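Local structure of inactive glucansucrase (Lactobacillus reuteri, 5JBD) at residues A[558-562]-A[563-567]. The protein is an inactive glucansucrase, a glycosyl hydrolase family 70 protein built round a TIM barrel. Numbering follows the deposited sequence.
Sequences RAHAN and QQYRN
His560 and Gln563 run side by side where the chain turns into a strand, and one bond joins them: His560 ND1 donates to Gln563 OE1 over 2.8 Å. The oxygen lies only 2° out of the imidazole plane, so the ring presents its N-H edge-on, although the N-H...O angle of 150° is bent and the donor sits tilted from the amide's carbonyl plane. Gln563 reaches this position because CG is anti to its backbone N (chi1 -173°) and the extended chain beyond it runs alongside the imidazole; the last torsion, close to zero, sets how OE1 faces ND1. Two further bonds fix the rotations: Gln563 NE2 is bound to Arg533 O, and His560 NE2 to Tyr516 O, which together satisfy the polar ends of both buried side chains.

Tyr565 crosses the histidine at about a right angle. Its hydroxyl comes in obliquely, with OH 3.1 Å from His560 CG and 3.2 Å from His560 CB, while that CB lies at the edge of the phenol ring. Ala559 CB covers part of one imidazole face, 3.7 Å above the plane.

The outer side is looser. The CB bonds of Asn562, in a left-handed backbone conformation, and Gln564 point away from the other segment, and both residues are exposed.

The contact joins the end of the loop after strand 550-555 to the first residues of strand 564-571. Arg533 also binds the carbonyls of Ala559 and Ala561, Thr591 OG1 bonds to His560 O and Gln563 N, and Tyr565 packs on Trp616 and Pro618 of strand 612-618, an antiparallel neighbour of 564-571 in the mainly antiparallel beta-sheet domain.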
ATOM      1  N   ARG A 558      -4.201 -38.912 -24.746  1.00 28.27           N
ATOM      2  CA  ARG A 558      -4.192 -39.662 -26.007  1.00 29.88           C
ATOM      3  C   ARG A 558      -3.367 -38.996 -27.106  1.00 29.79           C
ATOM      4  O   ARG A 558      -2.907 -39.671 -28.012  1.00 29.45           O
ATOM      5  CB  ARG A 558      -5.626 -39.880 -26.544  1.00 31.57           C
ATOM      6  CG  ARG A 558      -6.495 -40.788 -25.692  1.00 34.02           C
ATOM      7  CD  ARG A 558      -6.069 -42.244 -25.826  1.00 34.72           C
ATOM      8  NE  ARG A 558      -6.741 -43.093 -24.847  1.00 34.66           N
ATOM      9  CZ  ARG A 558      -6.404 -44.353 -24.581  1.00 36.97           C
ATOM     10  NH1 ARG A 558      -5.395 -44.945 -25.230  1.00 35.34           N
ATOM     11  NH2 ARG A 558      -7.091 -45.035 -23.659  1.00 35.06           N
ATOM     12  N   ALA A 559      -3.179 -37.680 -27.020  1.00 28.75           N
ATOM     13  CA  ALA A 559      -2.306 -36.971 -27.954  1.00 28.63           C
ATOM     14  C   ALA A 559      -0.833 -37.293 -27.766  1.00 27.00           C
ATOM     15  O   ALA A 559      -0.027 -36.915 -28.606  1.00 27.83           O
ATOM     16  CB  ALA A 559      -2.523 -35.462 -27.839  1.00 26.69           C
ATOM     17  N   HIS A 560      -0.475 -37.991 -26.682  1.00 27.21           N
ATOM     18  CA  HIS A 560       0.913 -38.178 -26.307  1.00 26.61           C
ATOM     19  C   HIS A 560       1.323 -39.633 -26.043  1.00 26.91           C
ATOM     20  O   HIS A 560       2.105 -39.909 -25.132  1.00 26.47           O
ATOM     21  CB  HIS A 560       1.187 -37.307 -25.090  1.00 28.41           C
ATOM     22  CG  HIS A 560       0.905 -35.857 -25.336  1.00 27.38           C
ATOM     23  ND1 HIS A 560       1.708 -35.080 -26.137  1.00 28.31           N
ATOM     24  CD2 HIS A 560      -0.114 -35.065 -24.938  1.00 28.00           C
ATOM     25  CE1 HIS A 560       1.206 -33.859 -26.202  1.00 28.64           C
ATOM     26  NE2 HIS A 560       0.100 -33.823 -25.482  1.00 27.31           N
ATOM     27  N   ALA A 561       0.835 -40.542 -26.882  1.00 29.28           N
ATOM     28  CA  ALA A 561       1.221 -41.966 -26.822  1.00 29.76           C
ATOM     29  C   ALA A 561       2.564 -42.161 -27.502  1.00 31.11           C
ATOM     30  O   ALA A 561       2.901 -41.446 -28.448  1.00 30.14           O
ATOM     31  CB  ALA A 561       0.166 -42.845 -27.476  1.00 30.75           C
ATOM     32  N   ASN A 562       3.352 -43.106 -26.989  1.00 33.61           N
ATOM     33  CA  ASN A 562       4.647 -43.468 -27.571  1.00 34.27           C
ATOM     34  C   ASN A 562       5.523 -42.232 -27.779  1.00 33.80           C
ATOM     35  O   ASN A 562       6.070 -42.009 -28.865  1.00 33.57           O
ATOM     36  CB  ASN A 562       4.443 -44.239 -28.887  1.00 35.76           C
ATOM     37  CG  ASN A 562       3.535 -45.461 -28.723  1.00 37.42           C
ATOM     38  OD1 ASN A 562       2.514 -45.587 -29.407  1.00 37.83           O
ATOM     39  ND2 ASN A 562       3.890 -46.344 -27.799  1.00 36.28           N
ATOM     40  N   GLN A 563       5.648 -41.438 -26.720  1.00 31.92           N
ATOM     41  CA  GLN A 563       6.323 -40.151 -26.802  1.00 30.48           C
ATOM     42  C   GLN A 563       7.389 -39.971 -25.739  1.00 30.22           C
ATOM     43  O   GLN A 563       7.182 -40.319 -24.578  1.00 28.54           O
ATOM     44  CB  GLN A 563       5.304 -39.017 -26.709  1.00 29.86           C
ATOM     45  CG  GLN A 563       5.933 -37.655 -26.969  1.00 28.65           C
ATOM     46  CD  GLN A 563       4.931 -36.545 -27.179  1.00 28.31           C
ATOM     47  OE1 GLN A 563       3.721 -36.726 -27.034  1.00 26.76           O
ATOM     48  NE2 GLN A 563       5.446 -35.363 -27.521  1.00 28.40           N
ATOM     49  N   GLN A 564       8.516 -39.386 -26.152  1.00 30.61           N
ATOM     50  CA  GLN A 564       9.649 -39.118 -25.264  1.00 30.75           C
ATOM     51  C   GLN A 564       9.449 -37.827 -24.485  1.00 29.27           C
ATOM     52  O   GLN A 564       9.103 -36.798 -25.070  1.00 29.62           O
ATOM     53  CB  GLN A 564      10.932 -38.994 -26.076  1.00 31.99           C
ATOM     54  CG  GLN A 564      11.238 -40.232 -26.897  1.00 34.29           C
ATOM     55  CD  GLN A 564      12.641 -40.225 -27.449  1.00 35.87           C
ATOM     56  OE1 GLN A 564      13.254 -39.171 -27.638  1.00 38.66           O
ATOM     57  NE2 GLN A 564      13.178 -41.409 -27.666  1.00 38.09           N
ATOM     58  N   TYR A 565       9.671 -37.895 -23.172  1.00 28.58           N
ATOM     59  CA  TYR A 565       9.584 -36.744 -22.268  1.00 28.70           C
ATOM     60  C   TYR A 565      10.922 -36.501 -21.586  1.00 30.92           C
ATOM     61  O   TYR A 565      11.611 -37.448 -21.191  1.00 30.79           O
ATOM     62  CB  TYR A 565       8.463 -36.959 -21.236  1.00 28.54           C
ATOM     63  CG  TYR A 565       7.125 -36.651 -21.832  1.00 26.88           C
ATOM     64  CD1 TYR A 565       6.464 -37.580 -22.611  1.00 26.62           C
ATOM     65  CD2 TYR A 565       6.570 -35.376 -21.699  1.00 26.15           C
ATOM     66  CE1 TYR A 565       5.256 -37.286 -23.198  1.00 26.76           C
ATOM     67  CE2 TYR A 565       5.362 -35.060 -22.286  1.00 26.08           C
ATOM     68  CZ  TYR A 565       4.711 -36.013 -23.034  1.00 26.00           C
ATOM     69  OH  TYR A 565       3.515 -35.713 -23.606  1.00 26.87           O
ATOM     70  N   ARG A 566      11.287 -35.230 -21.466  1.00 29.80           N
ATOM     71  CA  ARG A 566      12.512 -34.828 -20.810  1.00 32.60           C
ATOM     72  C   ARG A 566      12.255 -34.545 -19.336  1.00 30.01           C
ATOM     73  O   ARG A 566      11.260 -33.910 -18.975  1.00 30.60           O
ATOM     74  CB  ARG A 566      13.080 -33.561 -21.484  1.00 37.07           C
ATOM     75  CG  ARG A 566      14.425 -33.127 -20.915  1.00 42.40           C
ATOM     76  CD  ARG A 566      15.144 -32.141 -21.825  1.00 47.59           C
ATOM     77  NE  ARG A 566      14.550 -30.796 -21.800  1.00 49.14           N
ATOM     78  CZ  ARG A 566      14.952 -29.767 -21.039  1.00 55.00           C
ATOM     79  NH1 ARG A 566      15.963 -29.875 -20.171  1.00 59.86           N
ATOM     80  NH2 ARG A 566      14.328 -28.594 -21.144  1.00 53.70           N
ATOM     81  N   ASN A 567      13.195 -34.973 -18.506  1.00 28.91           N
ATOM     82  CA  ASN A 567      13.172 -34.742 -17.070  1.00 28.32           C
ATOM     83  C   ASN A 567      13.646 -33.312 -16.803  1.00 28.50           C
ATOM     84  O   ASN A 567      14.837 -33.063 -16.566  1.00 28.77           O
ATOM     85  CB  ASN A 567      14.097 -35.764 -16.387  1.00 29.44           C
ATOM     86  CG  ASN A 567      13.945 -35.798 -14.881  1.00 30.29           C
ATOM     87  OD1 ASN A 567      13.323 -34.936 -14.285  1.00 29.49           O
ATOM     88  ND2 ASN A 567      14.532 -36.824 -14.254  1.00 32.01           N
TER